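Local coordinates for transcriptional regulator (Streptococcus dysgalactiae, PDB 4YV9), which serves as the SHP pheromone receptor Rgg2, a quorum-sensing, DNA-binding transcriptional regulator whose activity is probably tuned by peptides held in its helical repeat domain, at residues E105-I109 with I146-C151; L93-E97 with I109-L113; L228-Y233 with D245-Q249; K181-Q186 with E218-E223; Y157-F161 with Y198-H203. One frame throughout, in Å; residues are numbered along the deposited sequence.

Contact 1: E105-I109 with I146-C151; sequences ESTMI and ILLGNC
M108, a selenomethionine, reaches out of helix 103-113 and fits as a knob into the hole formed by I146, L147, N150 and C151 on helix 142-151. Its CG stands opposite the backbone N (chi1 177°) and the chain stays extended beyond it, which carries the methyl end across to the second helix. Each part of the chain meets a different wall. At the root, C151 approaches with its sulfur, SG lying 3.7 Å from CA of M108. Next along the chain, the CD2 branch of L147 crosses it at about a right angle, 3.8 Å from CB of M108 and equally near its SE. Further out, CE of M108 lies 3.9 Å from CG2 of I146, and the same methyl end lies against the side-chain amide of N150. That amide has other work as well: its ND2 gives a hydrogen bond to the backbone of the bound peptide, so M108 packs against a residue that touches the ligand. The two segments run in roughly the same direction, their axes 9.6 Å apart and crossing at 32°, and the contact is buried throughout. Helix 72-85 covers one side, with L77 on M108 and F73 on I146; helix 124-136, which lies between the two in sequence, supplies L130 to pack on both L147 and C151.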
# COMPACT_ATOMS: atom_id res chain seq x y z
N GLU B 105 20.98 -5.34 -11.90
CA GLU B 105 20.20 -6.54 -11.65
C GLU B 105 21.10 -7.74 -11.27
O GLU B 105 20.81 -8.46 -10.33
CB GLU B 105 19.36 -6.91 -12.86
CG GLU B 105 18.13 -6.00 -13.12
CD GLU B 105 18.50 -4.67 -13.73
OE1 GLU B 105 19.70 -4.48 -14.04
OE2 GLU B 105 17.60 -3.82 -13.91
N SER B 106 22.16 -7.97 -12.03
CA SER B 106 22.99 -9.13 -11.74
C SER B 106 23.75 -8.89 -10.46
O SER B 106 23.92 -9.81 -9.67
CB SER B 106 23.93 -9.46 -12.90
OG SER B 106 24.75 -8.37 -13.25
N THR B 107 24.17 -7.64 -10.22
CA THR B 107 24.81 -7.30 -8.96
C THR B 107 23.87 -7.62 -7.79
O THR B 107 24.29 -8.18 -6.79
CB THR B 107 25.23 -5.80 -8.89
OG1 THR B 107 26.38 -5.58 -9.72
CG2 THR B 107 25.57 -5.41 -7.45
N MSE B 108 22.59 -7.31 -7.96
CA MSE B 108 21.58 -7.67 -6.98
C MSE B 108 21.32 -9.19 -6.85
O MSE B 108 21.08 -9.70 -5.76
CB MSE B 108 20.26 -6.97 -7.31
CG MSE B 108 19.16 -7.36 -6.39
SE MSE B 108 17.41 -6.59 -6.87
CE MSE B 108 16.39 -7.89 -5.89
N ILE B 109 21.34 -9.89 -7.98
CA ILE B 109 21.16 -11.35 -7.97
C ILE B 109 22.31 -12.03 -7.21
O ILE B 109 22.10 -12.97 -6.45
CB ILE B 109 21.07 -11.92 -9.39
CG1 ILE B 109 19.82 -11.39 -10.08
CG2 ILE B 109 20.99 -13.45 -9.36
CD1 ILE B 109 19.78 -11.69 -11.57
N ILE B 146 14.54 -1.23 -3.73
CA ILE B 146 14.73 -2.68 -3.70
C ILE B 146 16.20 -3.06 -3.96
O ILE B 146 16.75 -3.98 -3.33
CB ILE B 146 13.82 -3.37 -4.73
CG1 ILE B 146 12.35 -3.19 -4.34
CG2 ILE B 146 14.17 -4.87 -4.87
CD1 ILE B 146 11.98 -3.83 -3.04
N LEU B 147 16.85 -2.34 -4.87
CA LEU B 147 18.28 -2.55 -5.09
C LEU B 147 19.06 -2.34 -3.80
O LEU B 147 19.84 -3.20 -3.39
CB LEU B 147 18.79 -1.64 -6.19
CG LEU B 147 18.45 -2.06 -7.62
CD1 LEU B 147 18.83 -0.94 -8.58
CD2 LEU B 147 19.19 -3.38 -7.99
N LEU B 148 18.84 -1.20 -3.15
CA LEU B 148 19.55 -0.87 -1.92
C LEU B 148 19.28 -1.90 -0.84
O LEU B 148 20.20 -2.37 -0.18
CB LEU B 148 19.16 0.52 -1.40
CG LEU B 148 19.71 0.88 -0.02
CD1 LEU B 148 21.20 1.08 -0.12
CD2 LEU B 148 19.04 2.12 0.56
N GLY B 149 18.01 -2.25 -0.67
CA GLY B 149 17.61 -3.19 0.35
C GLY B 149 18.31 -4.52 0.18
O GLY B 149 18.82 -5.09 1.14
N ASN B 150 18.39 -5.02 -1.05
CA ASN B 150 18.93 -6.35 -1.26
C ASN B 150 20.46 -6.39 -1.40
O ASN B 150 21.05 -7.46 -1.31
CB ASN B 150 18.26 -6.99 -2.47
CG ASN B 150 16.85 -7.46 -2.15
OD1 ASN B 150 16.62 -8.13 -1.15
ND2 ASN B 150 15.90 -7.11 -2.99
N CYS B 151 21.10 -5.24 -1.57
CA CYS B 151 22.56 -5.20 -1.69
C CYS B 151 23.25 -4.65 -0.44
O CYS B 151 24.47 -4.55 -0.41
CB CYS B 151 22.97 -4.36 -2.91
SG CYS B 151 22.49 -5.12 -4.47

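Contact 2: L93-E97 with I109-L113; sequences LKLLE and IKAIL
L96 and I109 mark the closer backbone approach between two antiparallel helical segments, their CA atoms 6.2 Å apart, while L93 faces L113 one turn along at 7.8 Å between CA atoms. The axes are 10.2 Å apart and the N-to-C directions differ by 170°, as expected for an alpha-hairpin made by the successive helices 89-98 and 103-113. L96 does most of the work. A chi1 of -178° swings its branch point away from the backbone N, and both methyls spread against helix 103-113: CD1 touches CG2 of I109 at 3.8 Å and CG of K110 at 3.6 Å, while CD2 lies 4.2 Å from CD2 of L113. L96 and I109 slide past each other in opposite directions, whereas the K110 chain crosses L96 at about a right angle, lending its aliphatic part to the seam. At the other end, CD2 of L93 presses on CD2 of L113 at 3.5 Å, tighter than an ordinary methyl contact. L95 adds its backbone O, near CD1 of I109. The charged end of K110 goes elsewhere, to a salt bridge with E126. The hairpin is thus held across these segments by apolar contact, with lysine methylenes extending the greasy surface while the ammonium group finds its partner beyond it.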
# COMPACT_ATOMS: atom_id res chain seq x y z
N LEU B 93 21.68 -19.56 -10.15
CA LEU B 93 22.96 -19.49 -10.83
C LEU B 93 22.85 -19.14 -12.32
O LEU B 93 23.63 -18.34 -12.82
CB LEU B 93 23.72 -20.81 -10.66
CG LEU B 93 24.42 -20.90 -9.31
CD1 LEU B 93 25.15 -22.24 -9.10
CD2 LEU B 93 25.38 -19.73 -9.18
N LYS B 94 21.90 -19.73 -13.03
CA LYS B 94 21.76 -19.35 -14.44
C LYS B 94 20.72 -18.26 -14.64
O LYS B 94 20.65 -17.65 -15.72
CB LYS B 94 21.45 -20.57 -15.29
CG LYS B 94 22.74 -21.15 -15.88
CD LYS B 94 23.26 -22.31 -15.07
CE LYS B 94 23.86 -23.35 -15.99
NZ LYS B 94 24.30 -24.56 -15.26
N LEU B 95 19.94 -17.98 -13.60
CA LEU B 95 19.16 -16.75 -13.58
C LEU B 95 20.16 -15.61 -13.67
O LEU B 95 19.96 -14.63 -14.38
CB LEU B 95 18.31 -16.63 -12.32
CG LEU B 95 17.45 -15.36 -12.19
CD1 LEU B 95 16.44 -15.31 -13.33
CD2 LEU B 95 16.74 -15.30 -10.86
N LEU B 96 21.27 -15.78 -12.96
CA LEU B 96 22.38 -14.85 -12.96
C LEU B 96 23.09 -14.77 -14.32
O LEU B 96 23.56 -13.71 -14.71
CB LEU B 96 23.38 -15.25 -11.86
CG LEU B 96 24.60 -14.38 -11.66
CD1 LEU B 96 24.19 -12.94 -11.35
CD2 LEU B 96 25.48 -14.95 -10.55
N GLU B 97 23.20 -15.89 -15.04
CA GLU B 97 23.78 -15.81 -16.38
C GLU B 97 22.80 -15.14 -17.33
O GLU B 97 23.19 -14.39 -18.23
CB GLU B 97 24.17 -17.20 -16.93
CG GLU B 97 24.85 -17.12 -18.31
CD GLU B 97 25.33 -18.46 -18.86
OE1 GLU B 97 25.15 -19.51 -18.20
OE2 GLU B 97 25.90 -18.45 -19.98
N ILE B 109 21.34 -9.89 -7.98
CA ILE B 109 21.16 -11.35 -7.97
C ILE B 109 22.31 -12.03 -7.21
O ILE B 109 22.10 -12.97 -6.45
CB ILE B 109 21.07 -11.92 -9.39
CG1 ILE B 109 19.82 -11.39 -10.08
CG2 ILE B 109 20.99 -13.45 -9.36
CD1 ILE B 109 19.78 -11.69 -11.57
N LYS B 110 23.52 -11.52 -7.42
CA LYS B 110 24.70 -12.03 -6.71
C LYS B 110 24.58 -11.78 -5.21
O LYS B 110 24.94 -12.64 -4.40
CB LYS B 110 25.98 -11.38 -7.24
CG LYS B 110 26.28 -11.69 -8.71
CD LYS B 110 27.65 -11.13 -9.12
CE LYS B 110 27.85 -11.23 -10.62
NZ LYS B 110 29.22 -10.76 -11.01
N ALA B 111 24.08 -10.61 -4.84
CA ALA B 111 23.90 -10.26 -3.43
C ALA B 111 22.93 -11.23 -2.76
O ALA B 111 23.17 -11.71 -1.66
CB ALA B 111 23.40 -8.83 -3.27
N ILE B 112 21.82 -11.50 -3.44
CA ILE B 112 20.80 -12.39 -2.90
C ILE B 112 21.31 -13.81 -2.85
O ILE B 112 21.16 -14.50 -1.84
CB ILE B 112 19.50 -12.34 -3.74
CG1 ILE B 112 18.81 -11.00 -3.56
CG2 ILE B 112 18.56 -13.48 -3.34
CD1 ILE B 112 17.89 -10.65 -4.71
N LEU B 113 21.92 -14.23 -3.94
CA LEU B 113 22.47 -15.58 -4.06
C LEU B 113 23.53 -15.87 -3.01
O LEU B 113 23.70 -17.02 -2.59
CB LEU B 113 23.04 -15.80 -5.46
CG LEU B 113 23.84 -17.07 -5.73
CD1 LEU B 113 22.98 -18.29 -5.48
CD2 LEU B 113 24.36 -17.07 -7.15

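Contact 3: L228-Y233 with D245-Q249; sequences LYVHGY and DDMRQ
A Met-aromatic contact joins Y229 to M247, a selenomethionine, between helices 221-236 and 242-256. CG of M247 stands over the middle of the phenol face, 3.9 Å from the ring centroid of Y229 and only 13° off its normal. SE of M247 follows above the same ring, farther off. A bend at the end of the chain (chi3 99°) then turns the methyl toward the hydroxyl end of the ring, CE of M247 coming to 3.3 Å from CZ of Y229, and beyond it to CB of Y233 at 3.7 Å. These successive helices form an antiparallel pair, with segment axes at 160° and just 7.6 Å apart, in a domain that belongs by sequence to the TPR clan. The backbones come nearest at Y229 and M247, CA atoms 4.4 Å apart; one turn on, G232, with no side chain, lets D246 in, its CA 3.9 Å from CB of D246. L228 lies across D246 at about a right angle, its CG 3.5 Å from O of D246, and also packs on L257 of the second subunit. On the same flank one water donates both to O of L228 and to OD2 of D246, at 3.0 Å each, while K235 makes a salt bridge with that oxygen.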
# COMPACT_ATOMS: atom_id res chain seq x y z
N LEU B 228 9.58 -0.53 18.13
CA LEU B 228 9.49 -0.61 19.59
C LEU B 228 10.68 -1.41 20.13
O LEU B 228 11.30 -1.04 21.11
CB LEU B 228 8.18 -1.26 20.04
CG LEU B 228 7.97 -1.48 21.53
CD1 LEU B 228 8.04 -0.16 22.27
CD2 LEU B 228 6.63 -2.14 21.74
N TYR B 229 11.01 -2.50 19.43
CA TYR B 229 12.07 -3.38 19.90
C TYR B 229 13.43 -2.71 19.72
O TYR B 229 14.23 -2.67 20.64
CB TYR B 229 12.05 -4.71 19.15
CG TYR B 229 13.07 -5.69 19.69
CD1 TYR B 229 14.39 -5.66 19.26
CD2 TYR B 229 12.71 -6.64 20.64
CE1 TYR B 229 15.33 -6.54 19.75
CE2 TYR B 229 13.64 -7.53 21.13
CZ TYR B 229 14.95 -7.47 20.68
OH TYR B 229 15.88 -8.35 21.17
N VAL B 230 13.66 -2.18 18.53
CA VAL B 230 14.97 -1.69 18.12
C VAL B 230 15.34 -0.43 18.88
O VAL B 230 16.49 -0.26 19.32
CB VAL B 230 14.97 -1.41 16.59
CG1 VAL B 230 16.21 -0.63 16.18
CG2 VAL B 230 14.84 -2.73 15.81
N HIS B 231 14.37 0.46 19.04
CA HIS B 231 14.56 1.67 19.82
C HIS B 231 14.82 1.32 21.29
O HIS B 231 15.66 1.93 21.94
CB HIS B 231 13.34 2.59 19.66
CG HIS B 231 13.53 3.94 20.26
ND1 HIS B 231 12.46 4.75 20.62
CD2 HIS B 231 14.64 4.64 20.56
CE1 HIS B 231 12.92 5.88 21.13
NE2 HIS B 231 14.24 5.84 21.10
N GLY B 232 14.10 0.32 21.80
CA GLY B 232 14.34 -0.16 23.15
C GLY B 232 15.77 -0.64 23.27
O GLY B 232 16.44 -0.41 24.28
N TYR B 233 16.23 -1.30 22.21
CA TYR B 233 17.60 -1.81 22.14
C TYR B 233 18.61 -0.66 22.17
O TYR B 233 19.63 -0.72 22.86
CB TYR B 233 17.76 -2.67 20.88
CG TYR B 233 19.16 -3.18 20.59
CD1 TYR B 233 19.94 -3.77 21.58
CD2 TYR B 233 19.68 -3.11 19.30
CE1 TYR B 233 21.20 -4.26 21.30
CE2 TYR B 233 20.94 -3.60 19.01
CZ TYR B 233 21.70 -4.16 20.01
OH TYR B 233 22.95 -4.63 19.70
N ASP B 245 12.02 -3.16 28.92
CA ASP B 245 10.56 -3.23 28.96
C ASP B 245 10.00 -3.09 27.54
O ASP B 245 9.11 -3.84 27.14
CB ASP B 245 9.98 -2.15 29.86
CG ASP B 245 10.41 -2.30 31.31
OD1 ASP B 245 10.71 -3.44 31.73
OD2 ASP B 245 10.44 -1.28 32.03
N ASP B 246 10.52 -2.14 26.78
CA ASP B 246 10.08 -1.96 25.40
C ASP B 246 10.29 -3.22 24.57
O ASP B 246 9.39 -3.64 23.83
CB ASP B 246 10.80 -0.78 24.76
CG ASP B 246 10.40 0.55 25.38
OD1 ASP B 246 9.42 0.57 26.17
OD2 ASP B 246 11.04 1.57 25.06
N MSE B 247 11.46 -3.84 24.70
CA MSE B 247 11.76 -5.04 23.93
C MSE B 247 10.83 -6.19 24.33
O MSE B 247 10.35 -6.93 23.46
CB MSE B 247 13.23 -5.45 24.11
CG MSE B 247 14.22 -4.49 23.45
SE MSE B 247 16.06 -4.65 24.13
CE MSE B 247 16.81 -5.76 22.74
N ARG B 248 10.58 -6.34 25.63
CA ARG B 248 9.68 -7.40 26.08
C ARG B 248 8.24 -7.17 25.60
O ARG B 248 7.54 -8.13 25.28
CB ARG B 248 9.72 -7.53 27.61
CG ARG B 248 10.84 -8.46 28.08
CD ARG B 248 10.93 -8.49 29.61
NE ARG B 248 11.00 -7.14 30.16
CZ ARG B 248 11.59 -6.83 31.30
NH1 ARG B 248 12.17 -7.77 32.04
NH2 ARG B 248 11.61 -5.57 31.71
N GLN B 249 7.82 -5.91 25.53
CA GLN B 249 6.49 -5.58 24.98
C GLN B 249 6.38 -5.97 23.50
O GLN B 249 5.38 -6.53 23.06
CB GLN B 249 6.19 -4.09 25.16
CG GLN B 249 5.96 -3.70 26.63
CD GLN B 249 5.87 -2.20 26.81
OE1 GLN B 249 5.92 -1.46 25.84
NE2 GLN B 249 5.73 -1.75 28.05
O HOH W 1 11.34 1.77 22.13

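Contact 4: K181-Q186 with E218-E223; sequences KTLVTQ and ELNFYE
K181 runs straight, all four side-chain torsions near 180°, an extended chain that carries NZ out to a salt bridge with OE2 of E218; E223 instead bends at chi2 (78°), which turns its carboxylate back toward T182 and Q186. The contact sets helix 179-197 against the loop and first turn of helix 221-236, inside the helical repeat domain of the TPR clan; N220 holds the N-cap position, though its side chain makes no capping bond. The K181 NZ to E218 OE2 bond is 2.6 Å and reaches the oxygen on its anti side; the other oxygen of E218 is taken by K178, so two lysines probably balance this buried carboxylate. In the middle, ND2 of N220 points its N-H at OG1 of T182, 3.1 Å away with a fairly straight angle of 158° and close to the amide plane. The same nitrogen also makes a weak bond to OE1 of E223. The amide oxygen, OD1, accepts from two waters: one, 2.9 Å from OD1 of N220, also bonds OG1 of T182, and the second also donates to OG1 of T185. The methyl of T185, CG2, rests on CB of E223 at 4.1 Å. Y222 lies beside Q186, hydrogen-bonds the bound peptide through its OH and meets the ring of F221 of the second subunit edge-to-face, so peptide and dimer interface adjoin this contact. NE2 of Q186 donates to OE2 of E223 at 2.6 Å, nearly along the C-O direction but tilted out of its own amide plane.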
# COMPACT_ATOMS: atom_id res chain seq x y z
N LYS B 181 6.71 4.14 0.82
CA LYS B 181 6.94 4.72 2.15
C LYS B 181 7.14 3.61 3.18
O LYS B 181 8.02 3.69 4.05
CB LYS B 181 5.76 5.62 2.54
CG LYS B 181 5.95 6.31 3.87
CD LYS B 181 4.75 7.16 4.23
CE LYS B 181 4.97 7.91 5.54
NZ LYS B 181 3.88 8.90 5.83
N THR B 182 6.33 2.57 3.08
CA THR B 182 6.47 1.45 4.00
C THR B 182 7.84 0.77 3.81
O THR B 182 8.54 0.47 4.79
CB THR B 182 5.30 0.47 3.81
OG1 THR B 182 4.10 1.11 4.26
CG2 THR B 182 5.49 -0.79 4.62
N LEU B 183 8.24 0.58 2.56
CA LEU B 183 9.57 0.03 2.29
C LEU B 183 10.68 0.92 2.84
O LEU B 183 11.59 0.44 3.51
CB LEU B 183 9.79 -0.20 0.78
CG LEU B 183 9.04 -1.39 0.17
CD1 LEU B 183 9.03 -1.33 -1.35
CD2 LEU B 183 9.68 -2.68 0.63
N VAL B 184 10.61 2.22 2.55
CA VAL B 184 11.61 3.16 3.08
C VAL B 184 11.69 3.10 4.62
O VAL B 184 12.77 3.18 5.21
CB VAL B 184 11.33 4.61 2.64
CG1 VAL B 184 12.19 5.58 3.44
CG2 VAL B 184 11.59 4.77 1.14
N THR B 185 10.53 2.93 5.25
CA THR B 185 10.49 2.83 6.71
C THR B 185 11.22 1.57 7.18
O THR B 185 12.04 1.61 8.09
CB THR B 185 9.03 2.85 7.22
OG1 THR B 185 8.38 4.04 6.75
CG2 THR B 185 9.01 2.82 8.74
N GLN B 186 10.94 0.45 6.51
CA GLN B 186 11.60 -0.80 6.84
C GLN B 186 13.12 -0.72 6.68
O GLN B 186 13.86 -1.17 7.55
CB GLN B 186 11.02 -1.94 6.00
CG GLN B 186 9.59 -2.30 6.42
CD GLN B 186 8.83 -3.13 5.38
OE1 GLN B 186 9.25 -3.27 4.23
NE2 GLN B 186 7.68 -3.67 5.79
N GLU B 218 0.06 7.03 10.51
CA GLU B 218 0.04 5.84 9.66
C GLU B 218 -0.40 4.64 10.50
O GLU B 218 -0.47 4.72 11.72
CB GLU B 218 1.42 5.56 9.04
CG GLU B 218 1.97 6.66 8.13
CD GLU B 218 1.30 6.70 6.76
OE1 GLU B 218 0.47 5.81 6.46
OE2 GLU B 218 1.60 7.64 5.99
N LEU B 219 -0.71 3.53 9.83
CA LEU B 219 -1.00 2.30 10.56
C LEU B 219 0.34 1.61 10.77
O LEU B 219 1.00 1.88 11.76
CB LEU B 219 -1.98 1.42 9.79
CG LEU B 219 -3.35 2.09 9.64
CD1 LEU B 219 -4.26 1.28 8.74
CD2 LEU B 219 -3.98 2.31 11.01
N ASN B 220 0.75 0.76 9.84
CA ASN B 220 2.11 0.24 9.85
C ASN B 220 2.49 -0.40 11.18
O ASN B 220 3.54 -0.08 11.75
CB ASN B 220 3.11 1.36 9.52
CG ASN B 220 3.14 1.69 8.04
OD1 ASN B 220 3.00 2.85 7.66
ND2 ASN B 220 3.30 0.67 7.20
N PHE B 221 1.63 -1.26 11.71
CA PHE B 221 1.91 -1.82 13.04
C PHE B 221 3.13 -2.75 13.03
O PHE B 221 3.79 -2.90 14.05
CB PHE B 221 0.70 -2.57 13.59
CG PHE B 221 -0.33 -1.70 14.25
CD1 PHE B 221 -0.47 -0.36 13.91
CD2 PHE B 221 -1.19 -2.24 15.20
CE1 PHE B 221 -1.45 0.42 14.50
CE2 PHE B 221 -2.15 -1.45 15.82
CZ PHE B 221 -2.28 -0.12 15.47
N TYR B 222 3.42 -3.39 11.90
CA TYR B 222 4.61 -4.25 11.87
C TYR B 222 5.86 -3.42 12.11
O TYR B 222 6.72 -3.77 12.92
CB TYR B 222 4.73 -5.00 10.55
CG TYR B 222 6.08 -5.64 10.39
CD1 TYR B 222 6.47 -6.69 11.23
CD2 TYR B 222 6.98 -5.19 9.44
CE1 TYR B 222 7.70 -7.29 11.10
CE2 TYR B 222 8.23 -5.79 9.31
CZ TYR B 222 8.58 -6.83 10.14
OH TYR B 222 9.81 -7.44 10.03
N GLU B 223 5.96 -2.30 11.42
CA GLU B 223 7.13 -1.46 11.58
C GLU B 223 7.15 -0.82 12.96
O GLU B 223 8.21 -0.64 13.52
CB GLU B 223 7.18 -0.38 10.49
CG GLU B 223 7.39 -0.96 9.09
CD GLU B 223 6.12 -1.56 8.50
OE1 GLU B 223 5.00 -1.19 8.95
OE2 GLU B 223 6.23 -2.39 7.57
O HOH W 2 3.67 3.83 5.04
O HOH W 3 5.73 4.48 7.56

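Contact 5: Y157-F161 with Y198-H203; sequences YNTLF and YSYFDH
H203 lies flat on F161, the two rings face to face with centroids 3.6 Å apart and planes within 2° of each other, an unusually full overlap for an aromatic pair. Its first torsion sets CG beside the backbone N and turns the imidazole onto the phenyl ring; CB, over the same face, lies 4.0 Å from the F161 centroid. Y200 covers part of the opposite imidazole face with CD1, set toward the rim. At the imidazole edge, OH of Y157 meets ND1 of H203 in a hydrogen bond modelled at 2.5 Å, a very short value to be taken with caution; the same hydroxyl also bonds S195. Y157 in turn stacks on Y200 in an offset, parallel-displaced pair, centroids 4.5 Å apart and planes at 24°, with CE2 of Y157 coming 3.5 Å from CD2 of Y200. Y198 completes the cluster by turning its edge to the face of Y157 in an offset T-shaped pair, ring planes at 86°, and its CE2 touches CB of Y157 at 4.0 Å. The backbone turns sharply here: a Schellman motif, with S199 at positive phi, follows the end of helix 179-197, and Y200 takes the N-cap position of helix 201-215, at the centre of an inverse gamma turn. Five aromatic residues thus join this tight turn to the start of helix 157-169 near the surface, largely by ring packing; the F161 stack and, if the short distance is real, the phenol-imidazole bond probably both restrict rotation of the H203 ring.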
# COMPACT_ATOMS: atom_id res chain seq x y z
N TYR B 157 29.37 0.53 5.82
CA TYR B 157 28.35 1.13 6.68
C TYR B 157 28.14 2.62 6.41
O TYR B 157 27.00 3.10 6.38
CB TYR B 157 28.68 0.95 8.17
CG TYR B 157 27.83 1.87 9.02
CD1 TYR B 157 26.49 1.58 9.25
CD2 TYR B 157 28.34 3.06 9.54
CE1 TYR B 157 25.69 2.43 10.00
CE2 TYR B 157 27.56 3.91 10.28
CZ TYR B 157 26.23 3.60 10.51
OH TYR B 157 25.44 4.44 11.25
N ASN B 158 29.22 3.37 6.24
CA ASN B 158 29.07 4.80 6.08
C ASN B 158 28.41 5.18 4.76
O ASN B 158 27.69 6.16 4.70
CB ASN B 158 30.42 5.52 6.21
CG ASN B 158 30.58 6.20 7.56
OD1 ASN B 158 29.95 7.23 7.82
ND2 ASN B 158 31.41 5.62 8.42
N THR B 159 28.66 4.40 3.72
CA THR B 159 28.01 4.65 2.44
C THR B 159 26.54 4.25 2.55
O THR B 159 25.66 4.93 2.02
CB THR B 159 28.68 3.88 1.28
OG1 THR B 159 30.02 4.36 1.12
CG2 THR B 159 27.92 4.08 -0.03
N LEU B 160 26.29 3.15 3.25
CA LEU B 160 24.93 2.69 3.49
C LEU B 160 24.14 3.76 4.24
O LEU B 160 23.00 4.06 3.87
CB LEU B 160 24.94 1.38 4.29
CG LEU B 160 23.58 0.77 4.65
CD1 LEU B 160 22.78 0.47 3.41
CD2 LEU B 160 23.78 -0.51 5.46
N PHE B 161 24.74 4.33 5.27
CA PHE B 161 24.07 5.37 6.05
C PHE B 161 23.75 6.59 5.19
O PHE B 161 22.66 7.15 5.27
CB PHE B 161 24.92 5.80 7.24
CG PHE B 161 24.35 6.97 7.98
CD1 PHE B 161 23.19 6.84 8.74
CD2 PHE B 161 24.97 8.21 7.92
CE1 PHE B 161 22.66 7.93 9.41
CE2 PHE B 161 24.45 9.30 8.60
CZ PHE B 161 23.29 9.16 9.35
N TYR B 198 26.93 -1.01 15.77
CA TYR B 198 28.24 -0.41 15.63
C TYR B 198 28.44 0.78 16.56
O TYR B 198 29.47 1.45 16.51
CB TYR B 198 28.46 0.02 14.18
CG TYR B 198 28.80 -1.09 13.21
CD1 TYR B 198 29.38 -2.27 13.65
CD2 TYR B 198 28.56 -0.95 11.85
CE1 TYR B 198 29.70 -3.29 12.76
CE2 TYR B 198 28.87 -1.96 10.95
CZ TYR B 198 29.44 -3.12 11.42
OH TYR B 198 29.76 -4.13 10.53
N SER B 199 27.44 1.03 17.41
CA SER B 199 27.50 2.10 18.41
C SER B 199 27.64 3.50 17.80
O SER B 199 28.24 4.39 18.40
CB SER B 199 28.65 1.85 19.40
OG SER B 199 28.52 0.60 20.05
N TYR B 200 27.10 3.69 16.60
CA TYR B 200 27.00 5.01 15.99
C TYR B 200 25.74 5.70 16.49
O TYR B 200 24.72 5.72 15.79
CB TYR B 200 26.97 4.91 14.46
CG TYR B 200 28.30 4.56 13.84
CD1 TYR B 200 29.24 5.54 13.54
CD2 TYR B 200 28.62 3.25 13.54
CE1 TYR B 200 30.46 5.22 12.97
CE2 TYR B 200 29.84 2.91 12.97
CZ TYR B 200 30.76 3.90 12.69
OH TYR B 200 31.96 3.57 12.12
N PHE B 201 25.79 6.27 17.68
CA PHE B 201 24.58 6.80 18.31
C PHE B 201 24.12 8.14 17.71
O PHE B 201 22.96 8.53 17.84
CB PHE B 201 24.79 6.91 19.81
CG PHE B 201 25.09 5.58 20.45
CD1 PHE B 201 24.17 4.54 20.37
CD2 PHE B 201 26.29 5.36 21.10
CE1 PHE B 201 24.43 3.31 20.94
CE2 PHE B 201 26.56 4.13 21.67
CZ PHE B 201 25.63 3.11 21.59
N ASP B 202 25.06 8.82 17.06
CA ASP B 202 24.75 9.98 16.22
C ASP B 202 23.78 9.58 15.12
O ASP B 202 22.71 10.17 14.94
CB ASP B 202 26.04 10.53 15.61
CG ASP B 202 26.94 9.42 15.08
OD1 ASP B 202 26.85 8.27 15.60
OD2 ASP B 202 27.73 9.67 14.14
N HIS B 203 24.17 8.55 14.38
CA HIS B 203 23.38 8.04 13.29
C HIS B 203 22.08 7.46 13.80
O HIS B 203 21.03 7.66 13.19
CB HIS B 203 24.18 7.00 12.51
CG HIS B 203 25.38 7.57 11.82
ND1 HIS B 203 26.19 6.81 11.00
CD2 HIS B 203 25.90 8.82 11.82
CE1 HIS B 203 27.16 7.58 10.53
NE2 HIS B 203 27.01 8.79 11.01

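All five contacts lie in the C-terminal domain, joining helices or the turns that lead into them. Contacts 2 and 1 come first along the chain, share I109 and helix 103-113, and touch, with centres about 10 Å apart. Helix 142-151 then leads on to helix 157-169 of contact 5, where L148 meets L160, while I146 reaches L183 of contact 4. Contacts 5 and 4 alternate along the chain, with centres about 21 Å apart. Contact 3 closes the series; it shares helix 221-236 with contact 4, centres about 17 Å apart, but lies about 36 Å, centre to centre, from contact 2. This neighbour-to-neighbour order fits a solenoid of helices. Contacts 1, 2 and 4 include residues that touch bound peptide, and contacts 1, 3 and 4 reach the second subunit.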